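Local coordinates for protein packaging enzyme P4 (Pseudomonas phage phi13, PDB 4BLP) that probably hydrolyses nucleoside triphosphates as a hexameric, RecA-like helicase motor that packages RNA into the capsid of a double-stranded RNA bacteriophage, at residues A48-S53 / G57-L62; F68-I73 / Y236-S241; A86-A91 / S96-A101; H149-V152 / G158-K161; S241-C246 / S276-T281. One frame throughout, in Å; residues are numbered along the deposited sequence.

Contact 1. Residues A48-S53 / G57-L62; sequences AAVKKS and GGMTAL
M59, T60 and G58 give their backbone amides to carbonyls at the end of helix 47-51 and just beyond it. The straightest bond runs from M59 N to V50 O at 2.8 Å, with an N-H...O angle of 170°. T60 N binds K52 O at 3.0 Å, and G58 N meets S53 O at 2.9 Å. T60 OG1 lies 3.0 Å from K51 O, a weak bond at best, its single proton also having V50 O within reach. CA-H...O contacts fill in between these bonds, the closer one joining S53 CA to T60 O at 3.1 Å.

This closeness depends on G58. With only hydrogens on its CA, it lies close against the carbonyls of A49, V50 and K52, and G58 CA comes within 3.2 Å of A49 O. G57, with phi at 88°, makes the turn into this position. Side chains add two small apolar patches. V50 and M59 run alongside one another, with V50 CG1 3.8 Å from M59 CG. Further along, S53 CB rests on the branch point of L62, 3.7 Å from L62 CG.

In the second shell, S53 OG bonds D56 N within the intervening turn, and Q115 NE2 holds G57 O. V50 and M59 also touch V39 of the second subunit. The loop 57-62 thus folds back on helix 47-51, and L62, its N bonded to E65, leads into strand 65-70.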
loop_
_atom_site.group_PDB
_atom_site.type_symbol
_atom_site.label_atom_id
_atom_site.label_comp_id
_atom_site.label_asym_id
_atom_site.label_seq_id
_atom_site.Cartn_x
_atom_site.Cartn_y
_atom_site.Cartn_z
ATOM N N ALA D 48 11.197 -3.020 32.182
ATOM C CA ALA D 48 12.252 -2.080 32.598
ATOM C C ALA D 48 12.525 -1.007 31.521
ATOM O O ALA D 48 12.697 0.168 31.856
ATOM C CB ALA D 48 13.544 -2.820 32.932
ATOM N N ALA D 49 12.505 -1.391 30.231
ATOM C CA ALA D 49 12.750 -0.434 29.144
ATOM C C ALA D 49 11.593 0.535 29.032
ATOM O O ALA D 49 11.801 1.721 28.877
ATOM C CB ALA D 49 12.924 -1.178 27.823
ATOM N N VAL D 50 10.358 0.019 29.141
ATOM C CA VAL D 50 9.152 0.830 28.958
ATOM C C VAL D 50 8.994 1.843 30.109
ATOM O O VAL D 50 8.499 2.954 29.893
ATOM C CB VAL D 50 7.937 -0.128 28.815
ATOM C CG1 VAL D 50 6.606 0.614 28.914
ATOM C CG2 VAL D 50 8.006 -0.925 27.512
ATOM N N LYS D 51 9.459 1.499 31.331
ATOM C CA LYS D 51 9.341 2.388 32.491
ATOM C C LYS D 51 10.236 3.634 32.379
ATOM O O LYS D 51 10.012 4.600 33.105
ATOM C CB LYS D 51 9.721 1.624 33.782
ATOM C CG LYS D 51 8.578 1.367 34.725
ATOM C CD LYS D 51 9.084 0.606 35.949
ATOM C CE LYS D 51 8.574 1.229 37.216
ATOM N NZ LYS D 51 8.942 0.421 38.406
ATOM N N LYS D 52 11.262 3.605 31.507
ATOM C CA LYS D 52 12.183 4.732 31.344
ATOM C C LYS D 52 11.495 5.950 30.716
ATOM O O LYS D 52 10.397 5.831 30.163
ATOM C CB LYS D 52 13.407 4.315 30.506
ATOM C CG LYS D 52 14.248 3.273 31.247
ATOM C CD LYS D 52 15.532 2.967 30.510
ATOM C CE LYS D 52 16.412 2.026 31.297
ATOM N NZ LYS D 52 17.614 1.630 30.515
ATOM N N SER D 53 12.121 7.123 30.851
ATOM C CA SER D 53 11.587 8.355 30.296
ATOM C C SER D 53 11.590 8.276 28.775
ATOM O O SER D 53 12.304 7.431 28.200
ATOM C CB SER D 53 12.441 9.539 30.721
ATOM O OG SER D 53 13.740 9.445 30.163
ATOM N N GLY D 57 14.404 6.269 25.924
ATOM C CA GLY D 57 13.924 5.128 25.138
ATOM C C GLY D 57 12.700 4.402 25.667
ATOM O O GLY D 57 12.319 3.368 25.125
ATOM N N GLY D 58 12.076 4.929 26.726
ATOM C CA GLY D 58 10.860 4.325 27.285
ATOM C C GLY D 58 9.588 5.070 26.960
ATOM O O GLY D 58 9.548 5.885 26.018
ATOM N N MET D 59 8.515 4.793 27.740
ATOM C CA MET D 59 7.191 5.402 27.490
ATOM C C MET D 59 6.770 6.394 28.542
ATOM O O MET D 59 5.724 7.030 28.387
ATOM C CB MET D 59 6.077 4.304 27.510
ATOM C CG MET D 59 6.051 3.377 26.337
ATOM S SD MET D 59 5.352 4.210 24.917
ATOM C CE MET D 59 3.608 4.075 25.192
ATOM N N THR D 60 7.497 6.474 29.648
ATOM C CA THR D 60 7.048 7.300 30.765
ATOM C C THR D 60 7.460 8.747 30.587
ATOM O O THR D 60 8.616 9.079 30.782
ATOM C CB THR D 60 7.594 6.722 32.071
ATOM O OG1 THR D 60 7.262 5.329 32.087
ATOM C CG2 THR D 60 7.017 7.418 33.325
ATOM N N ALA D 61 6.512 9.615 30.286
ATOM C CA ALA D 61 6.864 11.028 30.109
ATOM C C ALA D 61 7.245 11.654 31.442
ATOM O O ALA D 61 6.543 11.466 32.460
ATOM C CB ALA D 61 5.703 11.791 29.503
ATOM N N LEU D 62 8.405 12.327 31.468
ATOM C CA LEU D 62 8.766 13.109 32.636
ATOM C C LEU D 62 7.832 14.302 32.683
ATOM O O LEU D 62 7.259 14.653 31.641
ATOM C CB LEU D 62 10.235 13.599 32.484
ATOM C CG LEU D 62 11.332 12.548 32.503
ATOM C CD1 LEU D 62 12.671 13.126 31.918
ATOM C CD2 LEU D 62 11.531 12.004 33.902
#

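Contact 2. Residues F68-I73 / Y236-S241; sequences FAVGSI and YAALTS
V70 and A238 make the dry part of this contact, where the end of strand 65-70 passes helix 233-248. The beta carbon of V70 is 4.0 Å from A238 CB, and V70 CG1 lies almost as near. With V70 CG1 beside its own backbone N (chi1 -67°), that methyl joins CB against the alanine. The small methyl of A238 lets the backbones come close, their alpha carbons 4.7 Å apart.

One helical turn on, the contact is wet. S241 OG stays 3.5 Å from A69 O, and two waters link the hydroxyl to the strand. Water 1 accepts from A69 N at 2.9 Å and from S241 OG at 2.8 Å; water 2 donates to A69 O at 2.7 Å and to S241 OG at 2.9 Å. The serine hydroxyl therefore gives a proton to one water and takes one from the other, and the two waters serve both backbone polar groups of A69 at the buried interface.

Beyond V70 the chain leaves the helix through a type II' turn closed by V70 and I73, with G71 at positive phi. F68 packs on L242 and I245 of the same helix and on L197 of helix 193-205. A small antiparallel sheet, entered by a beta hairpin of strands 65-70 and 73-78, is in this way laid against a helix of the RecA-like P-loop NTPase core.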
loop_
_atom_site.group_PDB
_atom_site.type_symbol
_atom_site.label_atom_id
_atom_site.label_comp_id
_atom_site.label_asym_id
_atom_site.label_seq_id
_atom_site.Cartn_x
_atom_site.Cartn_y
_atom_site.Cartn_z
ATOM N N PHE D 68 4.152 14.442 21.127
ATOM C CA PHE D 68 3.212 14.823 20.074
ATOM C C PHE D 68 3.636 14.119 18.791
ATOM O O PHE D 68 4.558 13.290 18.806
ATOM C CB PHE D 68 3.141 16.357 19.913
ATOM C CG PHE D 68 4.417 17.066 19.479
ATOM C CD1 PHE D 68 5.465 17.269 20.380
ATOM C CD2 PHE D 68 4.532 17.604 18.200
ATOM C CE1 PHE D 68 6.620 17.986 19.996
ATOM C CE2 PHE D 68 5.669 18.327 17.827
ATOM C CZ PHE D 68 6.722 18.480 18.712
ATOM N N ALA D 69 2.952 14.416 17.681
ATOM C CA ALA D 69 3.309 13.744 16.444
ATOM C C ALA D 69 3.084 14.635 15.265
ATOM O O ALA D 69 2.163 15.458 15.285
ATOM C CB ALA D 69 2.450 12.464 16.291
ATOM N N VAL D 70 3.877 14.428 14.208
ATOM C CA VAL D 70 3.606 15.075 12.905
ATOM C C VAL D 70 3.551 13.897 11.912
ATOM O O VAL D 70 4.548 13.179 11.747
ATOM C CB VAL D 70 4.600 16.203 12.532
ATOM C CG1 VAL D 70 4.468 17.418 13.469
ATOM C CG2 VAL D 70 6.020 15.734 12.440
ATOM N N GLY D 71 2.373 13.634 11.337
ATOM C CA GLY D 71 2.195 12.420 10.535
ATOM C C GLY D 71 2.465 11.216 11.436
ATOM O O GLY D 71 2.025 11.186 12.603
ATOM N N SER D 72 3.270 10.285 10.957
ATOM C CA SER D 72 3.597 9.084 11.742
ATOM C C SER D 72 4.878 9.315 12.580
ATOM O O SER D 72 5.366 8.374 13.215
ATOM C CB SER D 72 3.793 7.897 10.796
ATOM O OG SER D 72 4.901 8.154 9.947
ATOM N N ILE D 73 5.403 10.549 12.581
ATOM C CA ILE D 73 6.660 10.836 13.294
ATOM C C ILE D 73 6.355 11.254 14.725
ATOM O O ILE D 73 5.781 12.325 14.918
ATOM C CB ILE D 73 7.460 11.978 12.574
ATOM C CG1 ILE D 73 7.766 11.640 11.097
ATOM C CG2 ILE D 73 8.762 12.321 13.367
ATOM C CD1 ILE D 73 7.958 12.917 10.226
ATOM N N TYR D 236 -2.654 19.162 7.804
ATOM C CA TYR D 236 -3.428 20.096 8.650
ATOM C C TYR D 236 -3.308 19.707 10.095
ATOM O O TYR D 236 -3.132 20.592 10.933
ATOM C CB TYR D 236 -4.901 20.103 8.254
ATOM C CG TYR D 236 -5.141 20.348 6.782
ATOM C CD1 TYR D 236 -4.535 21.415 6.122
ATOM C CD2 TYR D 236 -6.019 19.547 6.061
ATOM C CE1 TYR D 236 -4.801 21.672 4.774
ATOM C CE2 TYR D 236 -6.285 19.791 4.720
ATOM C CZ TYR D 236 -5.662 20.842 4.076
ATOM O OH TYR D 236 -5.985 21.089 2.763
ATOM N N ALA D 237 -3.399 18.386 10.407
ATOM C CA ALA D 237 -3.247 17.936 11.807
ATOM C C ALA D 237 -1.832 18.290 12.295
ATOM O O ALA D 237 -1.659 18.682 13.459
ATOM C CB ALA D 237 -3.468 16.417 11.884
ATOM N N ALA D 238 -0.824 18.145 11.420
ATOM C CA ALA D 238 0.588 18.458 11.811
ATOM C C ALA D 238 0.714 19.933 12.118
ATOM O O ALA D 238 1.382 20.315 13.070
ATOM C CB ALA D 238 1.579 18.082 10.693
ATOM N N LEU D 239 0.102 20.777 11.276
ATOM C CA LEU D 239 0.188 22.236 11.536
ATOM C C LEU D 239 -0.507 22.589 12.861
ATOM O O LEU D 239 0.003 23.413 13.614
ATOM C CB LEU D 239 -0.484 22.992 10.381
ATOM C CG LEU D 239 0.313 22.970 9.053
ATOM C CD1 LEU D 239 -0.507 23.625 7.942
ATOM C CD2 LEU D 239 1.704 23.696 9.194
ATOM N N THR D 240 -1.625 21.936 13.181
ATOM C CA THR D 240 -2.295 22.214 14.490
ATOM C C THR D 240 -1.425 21.717 15.625
ATOM O O THR D 240 -1.355 22.363 16.662
ATOM C CB THR D 240 -3.701 21.580 14.527
ATOM O OG1 THR D 240 -4.458 22.215 13.482
ATOM C CG2 THR D 240 -4.404 21.786 15.883
ATOM N N SER D 241 -0.786 20.561 15.453
ATOM C CA SER D 241 0.127 20.046 16.511
ATOM C C SER D 241 1.273 21.019 16.768
ATOM O O SER D 241 1.539 21.365 17.935
ATOM C CB SER D 241 0.673 18.666 16.128
ATOM O OG SER D 241 -0.398 17.736 16.105
HETATM O O HOH W 1 0.391 15.723 17.933
HETATM O O HOH W 2 -0.239 15.799 14.014
#

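Contact 3. Residues A86-A91 / S96-A101; sequences AAALVA and STWFVA
Two consecutive helices, 79-91 and 95-101, form a helical hairpin whose short segments run roughly antiparallel, at 145°, with axes 10.2 Å apart. W98 points at the other helix and meets L89, their alpha carbons being the nearest pair. L89 CB stands over one face of the indole, 4.0 Å from the centroid of the six-membered ring of W98 and only 3° off its normal, a well-centred CH-pi contact. The two side chains cross at about a right angle. A near-trans chi1 of W98 (-171°) sends the indole across to the other helix.

The two methyls of L89 divide their work. CD1 touches both rings, 3.8 Å from W98 CE3 and equally near F99 CE2, while CD2 reaches F99 CZ at 3.7 Å. The aromatic neighbours also pack together: W98 CE3 lies over the face of F99, whereas F99 CG sits in the plane of the indole at its edge. At the pyrrole side, A88 CB approaches W98 NE1 obliquely at 3.8 Å.

F99 carries the packing onward to V199 and L203 of helix 193-205, with I106 touching both aromatic residues. Dispersion and CH-pi contacts are the whole bonding across the hairpin: no polar pair joins the segments, so between these two segments the fit is by shape, a leucine set against two rings turned against one another.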
loop_
_atom_site.group_PDB
_atom_site.type_symbol
_atom_site.label_atom_id
_atom_site.label_comp_id
_atom_site.label_asym_id
_atom_site.label_seq_id
_atom_site.Cartn_x
_atom_site.Cartn_y
_atom_site.Cartn_z
ATOM N N ALA D 86 17.595 28.055 26.258
ATOM C CA ALA D 86 17.189 29.389 25.784
ATOM C C ALA D 86 17.803 30.485 26.674
ATOM O O ALA D 86 18.164 31.544 26.174
ATOM C CB ALA D 86 15.684 29.513 25.781
ATOM N N ALA D 87 17.887 30.245 28.003
ATOM C CA ALA D 87 18.479 31.249 28.918
ATOM C C ALA D 87 19.968 31.438 28.572
ATOM O O ALA D 87 20.493 32.570 28.588
ATOM C CB ALA D 87 18.318 30.796 30.368
ATOM N N ALA D 88 20.650 30.311 28.255
ATOM C CA ALA D 88 22.053 30.352 27.832
ATOM C C ALA D 88 22.175 31.153 26.503
ATOM O O ALA D 88 23.072 31.967 26.375
ATOM C CB ALA D 88 22.593 28.929 27.664
ATOM N N LEU D 89 21.228 30.983 25.562
ATOM C CA LEU D 89 21.262 31.717 24.293
ATOM C C LEU D 89 21.061 33.228 24.528
ATOM O O LEU D 89 21.778 34.049 23.930
ATOM C CB LEU D 89 20.181 31.164 23.363
ATOM C CG LEU D 89 19.912 31.914 22.050
ATOM C CD1 LEU D 89 21.212 31.992 21.170
ATOM C CD2 LEU D 89 18.766 31.217 21.281
ATOM N N VAL D 90 20.100 33.592 25.425
ATOM C CA VAL D 90 19.865 35.011 25.788
ATOM C C VAL D 90 21.177 35.624 26.352
ATOM O O VAL D 90 21.534 36.766 26.053
ATOM C CB VAL D 90 18.702 35.132 26.828
ATOM C CG1 VAL D 90 18.636 36.528 27.462
ATOM C CG2 VAL D 90 17.368 34.783 26.195
ATOM N N ALA D 91 21.870 34.874 27.193
ATOM C CA ALA D 91 23.096 35.369 27.824
ATOM C C ALA D 91 24.297 35.389 26.876
ATOM O O ALA D 91 25.297 36.047 27.177
ATOM C CB ALA D 91 23.430 34.502 29.036
ATOM N N SER D 96 25.441 33.169 16.823
ATOM C CA SER D 96 25.779 32.255 15.692
ATOM C C SER D 96 26.686 31.069 16.149
ATOM O O SER D 96 26.430 29.914 15.838
ATOM C CB SER D 96 26.489 33.018 14.567
ATOM O OG SER D 96 25.997 34.335 14.361
ATOM N N THR D 97 27.718 31.405 16.926
ATOM C CA THR D 97 28.668 30.428 17.487
ATOM C C THR D 97 27.914 29.593 18.507
ATOM O O THR D 97 28.144 28.394 18.587
ATOM C CB THR D 97 29.893 31.125 18.100
ATOM O OG1 THR D 97 30.572 31.851 17.072
ATOM C CG2 THR D 97 30.890 30.141 18.772
ATOM N N TRP D 98 26.947 30.232 19.237
ATOM C CA TRP D 98 26.173 29.474 20.241
ATOM C C TRP D 98 25.499 28.242 19.617
ATOM O O TRP D 98 25.600 27.135 20.175
ATOM C CB TRP D 98 25.143 30.373 20.983
ATOM C CG TRP D 98 24.510 29.671 22.149
ATOM C CD1 TRP D 98 24.961 29.640 23.439
ATOM C CD2 TRP D 98 23.370 28.797 22.096
ATOM N NE1 TRP D 98 24.119 28.853 24.214
ATOM C CE2 TRP D 98 23.139 28.323 23.407
ATOM C CE3 TRP D 98 22.459 28.451 21.083
ATOM C CZ2 TRP D 98 22.078 27.455 23.714
ATOM C CZ3 TRP D 98 21.389 27.617 21.394
ATOM C CH2 TRP D 98 21.225 27.109 22.693
ATOM N N PHE D 99 24.812 28.413 18.466
ATOM C CA PHE D 99 24.141 27.285 17.861
ATOM C C PHE D 99 25.124 26.184 17.416
ATOM O O PHE D 99 24.863 25.008 17.637
ATOM C CB PHE D 99 23.295 27.753 16.665
ATOM C CG PHE D 99 21.990 28.306 17.179
ATOM C CD1 PHE D 99 20.968 27.449 17.581
ATOM C CD2 PHE D 99 21.819 29.678 17.349
ATOM C CE1 PHE D 99 19.777 27.954 18.114
ATOM C CE2 PHE D 99 20.621 30.185 17.879
ATOM C CZ PHE D 99 19.620 29.307 18.276
ATOM N N VAL D 100 26.238 26.563 16.809
ATOM C CA VAL D 100 27.207 25.547 16.350
ATOM C C VAL D 100 27.841 24.820 17.572
ATOM O O VAL D 100 27.838 23.590 17.643
ATOM C CB VAL D 100 28.289 26.222 15.474
ATOM C CG1 VAL D 100 29.360 25.215 15.073
ATOM C CG2 VAL D 100 27.676 26.878 14.238
ATOM N N ALA D 101 28.289 25.593 18.570
ATOM C CA ALA D 101 28.959 25.040 19.763
ATOM C C ALA D 101 28.069 24.099 20.596
ATOM O O ALA D 101 28.587 23.160 21.222
ATOM C CB ALA D 101 29.465 26.172 20.661
#

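Contact 4. Residues H149-V152 / G158-K161; sequences HVVV and GKSK
V151 and K159 point toward each other between the end of strand 147-152 and the start of helix 159-164. V151 CG1 is 4.2 Å from K159 CB, a loose approach. The lysine then runs over the strand backbone rather than over its side chains: K159 CD lies 3.5 Å from V151 O. The same methylene, K159 CD, is 3.9 Å from V152 C, and so lies along the strand's end. V151 also packs on V254 and V283 of the flanking strands, while V152, its CB directed away from the helix, meets M280 and Y270.

The strand-loop-helix order, with glycines at G153 and G158 and the lysine-serine pair K159 and S160, matches a P-loop, or Walker A motif. In such motifs the lysine and the hydroxyl residue serve the phosphates and metal of a bound nucleotide, a role that is probable here too. G158 takes the N-cap position, its positive phi (85°) turning the loop into the helix.

Polar interactions lie around the contact. The K159 chain bends at chi3 (-70°) and again at chi4, curling NZ back to G153 O in the loop, where it makes a hydrogen bond. S160, whose CB points away from the strand, has a weak bond from OG to D213.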
loop_
_atom_site.group_PDB
_atom_site.type_symbol
_atom_site.label_atom_id
_atom_site.label_comp_id
_atom_site.label_asym_id
_atom_site.label_seq_id
_atom_site.Cartn_x
_atom_site.Cartn_y
_atom_site.Cartn_z
ATOM N N HIS D 149 2.284 31.033 12.768
ATOM C CA HIS D 149 1.735 31.914 11.723
ATOM C C HIS D 149 2.304 31.413 10.413
ATOM O O HIS D 149 3.519 31.387 10.265
ATOM C CB HIS D 149 2.125 33.394 11.944
ATOM C CG HIS D 149 1.459 34.315 10.969
ATOM N ND1 HIS D 149 0.399 35.117 11.354
ATOM C CD2 HIS D 149 1.685 34.494 9.642
ATOM C CE1 HIS D 149 0.040 35.789 10.266
ATOM N NE2 HIS D 149 0.772 35.442 9.207
ATOM N N VAL D 150 1.475 31.010 9.471
ATOM C CA VAL D 150 2.048 30.522 8.217
ATOM C C VAL D 150 1.867 31.554 7.113
ATOM O O VAL D 150 0.835 32.239 7.048
ATOM C CB VAL D 150 1.486 29.137 7.793
ATOM C CG1 VAL D 150 1.827 28.073 8.842
ATOM C CG2 VAL D 150 -0.013 29.207 7.562
ATOM N N VAL D 151 2.854 31.640 6.229
ATOM C CA VAL D 151 2.843 32.530 5.073
ATOM C C VAL D 151 2.730 31.619 3.881
ATOM O O VAL D 151 3.632 30.837 3.634
ATOM C CB VAL D 151 4.115 33.430 5.043
ATOM C CG1 VAL D 151 4.144 34.314 3.773
ATOM C CG2 VAL D 151 4.180 34.278 6.321
ATOM N N VAL D 152 1.604 31.726 3.129
ATOM C CA VAL D 152 1.264 30.785 2.081
ATOM C C VAL D 152 1.279 31.420 0.709
ATOM O O VAL D 152 0.897 32.564 0.545
ATOM C CB VAL D 152 -0.158 30.181 2.372
ATOM C CG1 VAL D 152 -0.478 29.030 1.446
ATOM C CG2 VAL D 152 -0.268 29.692 3.820
ATOM N N GLY D 158 6.605 35.064 -3.953
ATOM C CA GLY D 158 7.398 36.071 -3.256
ATOM C C GLY D 158 7.269 35.998 -1.747
ATOM O O GLY D 158 7.352 37.040 -1.091
ATOM N N LYS D 159 7.105 34.773 -1.175
ATOM C CA LYS D 159 6.976 34.568 0.285
ATOM C C LYS D 159 8.246 35.060 1.008
ATOM O O LYS D 159 8.134 35.844 1.949
ATOM C CB LYS D 159 6.699 33.097 0.667
ATOM C CG LYS D 159 5.389 32.493 0.131
ATOM C CD LYS D 159 5.199 31.007 0.518
ATOM C CE LYS D 159 6.133 30.018 -0.164
ATOM N NZ LYS D 159 6.099 30.055 -1.664
ATOM N N SER D 160 9.451 34.644 0.526
ATOM C CA SER D 160 10.740 35.050 1.111
ATOM C C SER D 160 10.938 36.548 1.073
ATOM O O SER D 160 11.424 37.116 2.055
ATOM C CB SER D 160 11.903 34.378 0.376
ATOM O OG SER D 160 11.822 32.983 0.576
ATOM N N LYS D 161 10.586 37.194 -0.055
ATOM C CA LYS D 161 10.738 38.630 -0.247
ATOM C C LYS D 161 9.827 39.384 0.710
ATOM O O LYS D 161 10.258 40.369 1.319
ATOM C CB LYS D 161 10.440 39.021 -1.705
ATOM C CG LYS D 161 10.788 40.461 -2.034
ATOM C CD LYS D 161 10.571 40.791 -3.506
ATOM C CE LYS D 161 10.594 42.282 -3.752
ATOM N NZ LYS D 161 10.060 42.628 -5.094
#

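Contact 5. Residues S241-C246 / S276-T281; sequences SLNNIC and SVAGMT
A278 N comes in above the amide plane of N243. It donates to N243 OD1 at 2.8 Å but stands 47° out of the carbonyl plane, and the N-H...O angle of 136° shows a bent bond. V277 CA and A278 CB pack on the same N243 OD1, at 3.5 Å and 3.4 Å. At the nitrogen edge the geometry is different: N244 OD1 lies in the amide plane of N243 and accepts from N243 ND2 at 2.9 Å along a straighter line of 161°.

Chi1 of N243, near trans, swings the amide off the helix and out to the loop. OD1 is gripped twice, since L148 N at the neighbouring strand also donates to it, and the ND2 bond fixes the flip of the amide. N244 OD1 in turn takes a proton from G178 N of the second subunit, so the subunit interface stands behind N243 as a second shell.

One buried asparagine thereby joins helix 233-248 to the entry of strand 279-284 and to strand 147-152, two parallel neighbours in the central sheet of the RecA-like P-loop NTPase fold.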
loop_
_atom_site.group_PDB
_atom_site.type_symbol
_atom_site.label_atom_id
_atom_site.label_comp_id
_atom_site.label_asym_id
_atom_site.label_seq_id
_atom_site.Cartn_x
_atom_site.Cartn_y
_atom_site.Cartn_z
ATOM N N SER D 241 -0.786 20.561 15.453
ATOM C CA SER D 241 0.127 20.046 16.511
ATOM C C SER D 241 1.273 21.019 16.768
ATOM O O SER D 241 1.539 21.365 17.935
ATOM C CB SER D 241 0.673 18.666 16.128
ATOM O OG SER D 241 -0.398 17.736 16.105
ATOM N N LEU D 242 1.929 21.493 15.686
ATOM C CA LEU D 242 3.028 22.446 15.851
ATOM C C LEU D 242 2.511 23.749 16.416
ATOM O O LEU D 242 3.113 24.313 17.342
ATOM C CB LEU D 242 3.700 22.683 14.481
ATOM C CG LEU D 242 4.412 21.448 13.936
ATOM C CD1 LEU D 242 4.911 21.712 12.495
ATOM C CD2 LEU D 242 5.646 21.077 14.860
ATOM N N ASN D 243 1.354 24.197 15.922
ATOM C CA ASN D 243 0.746 25.410 16.480
ATOM C C ASN D 243 0.555 25.333 18.015
ATOM O O ASN D 243 0.893 26.264 18.755
ATOM C CB ASN D 243 -0.648 25.617 15.843
ATOM C CG ASN D 243 -1.248 26.915 16.311
ATOM O OD1 ASN D 243 -0.934 27.978 15.758
ATOM N ND2 ASN D 243 -2.134 26.853 17.331
ATOM N N ASN D 244 0.004 24.209 18.483
ATOM C CA ASN D 244 -0.364 24.083 19.878
ATOM C C ASN D 244 0.869 23.847 20.753
ATOM O O ASN D 244 0.833 24.198 21.929
ATOM C CB ASN D 244 -1.435 23.015 20.050
ATOM C CG ASN D 244 -2.795 23.485 19.528
ATOM O OD1 ASN D 244 -2.945 24.636 19.070
ATOM N ND2 ASN D 244 -3.818 22.623 19.587
ATOM N N ILE D 245 1.932 23.272 20.216
ATOM C CA ILE D 245 3.188 23.157 21.003
ATOM C C ILE D 245 3.713 24.588 21.209
ATOM O O ILE D 245 4.093 24.966 22.321
ATOM C CB ILE D 245 4.247 22.263 20.267
ATOM C CG1 ILE D 245 3.842 20.782 20.366
ATOM C CG2 ILE D 245 5.700 22.555 20.763
ATOM C CD1 ILE D 245 3.914 20.180 21.847
ATOM N N CYS D 246 3.711 25.403 20.142
ATOM C CA CYS D 246 4.151 26.814 20.287
ATOM C C CYS D 246 3.268 27.562 21.317
ATOM O O CYS D 246 3.789 28.311 22.157
ATOM C CB CYS D 246 4.102 27.534 18.946
ATOM S SG CYS D 246 5.303 26.944 17.739
ATOM N N SER D 276 -6.299 25.638 10.914
ATOM C CA SER D 276 -5.368 24.809 11.665
ATOM C C SER D 276 -4.392 25.575 12.543
ATOM O O SER D 276 -3.718 24.943 13.369
ATOM C CB SER D 276 -4.565 23.936 10.697
ATOM O OG SER D 276 -5.436 23.222 9.818
ATOM N N VAL D 277 -4.238 26.902 12.338
ATOM C CA VAL D 277 -3.151 27.621 13.018
ATOM C C VAL D 277 -3.605 28.958 13.609
ATOM O O VAL D 277 -4.704 29.423 13.314
ATOM C CB VAL D 277 -1.983 27.861 12.007
ATOM C CG1 VAL D 277 -1.356 26.522 11.514
ATOM C CG2 VAL D 277 -2.476 28.686 10.792
ATOM N N ALA D 278 -2.698 29.626 14.351
ATOM C CA ALA D 278 -2.989 30.918 14.979
ATOM C C ALA D 278 -3.100 32.045 13.959
ATOM O O ALA D 278 -3.808 33.006 14.207
ATOM C CB ALA D 278 -1.908 31.271 15.996
ATOM N N GLY D 279 -2.381 31.942 12.839
ATOM C CA GLY D 279 -2.469 32.997 11.835
ATOM C C GLY D 279 -2.009 32.560 10.475
ATOM O O GLY D 279 -1.204 31.639 10.356
ATOM N N MET D 280 -2.518 33.217 9.434
ATOM C CA MET D 280 -2.131 32.871 8.077
ATOM C C MET D 280 -2.126 34.139 7.233
ATOM O O MET D 280 -3.068 34.924 7.300
ATOM C CB MET D 280 -3.144 31.860 7.471
ATOM C CG MET D 280 -2.801 31.490 6.039
ATOM S SD MET D 280 -3.927 30.264 5.345
ATOM C CE MET D 280 -5.209 31.377 4.687
ATOM N N THR D 281 -1.091 34.307 6.420
ATOM C CA THR D 281 -0.972 35.399 5.439
ATOM C C THR D 281 -0.811 34.773 4.072
ATOM O O THR D 281 0.055 33.907 3.904
ATOM C CB THR D 281 0.240 36.336 5.756
ATOM O OG1 THR D 281 0.079 36.891 7.059
ATOM C CG2 THR D 281 0.378 37.491 4.734
#

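Contact 1 is the peripheral one, partly exposed, its centre about 25 Å from the chain's centre, and relies on backbone hydrogen bonds; the other four are buried. Contacts 2 and 5 share S241 and helix 233-248: one joins it to the small sheet through water and a valine-alanine touch, the other to the main sheet through an amide. Their T240 OG1 and S276 O meet at 2.8 Å. Contact 4 is a lysine chain laid on a strand end in the P-loop; its strand neighbours that of contact 5, bridged by H149 NE2 and T281 OG1 at 2.7 Å. Contact 3 is purely apolar and aromatic. Contacts 1, 2 and 5 touch the second subunit.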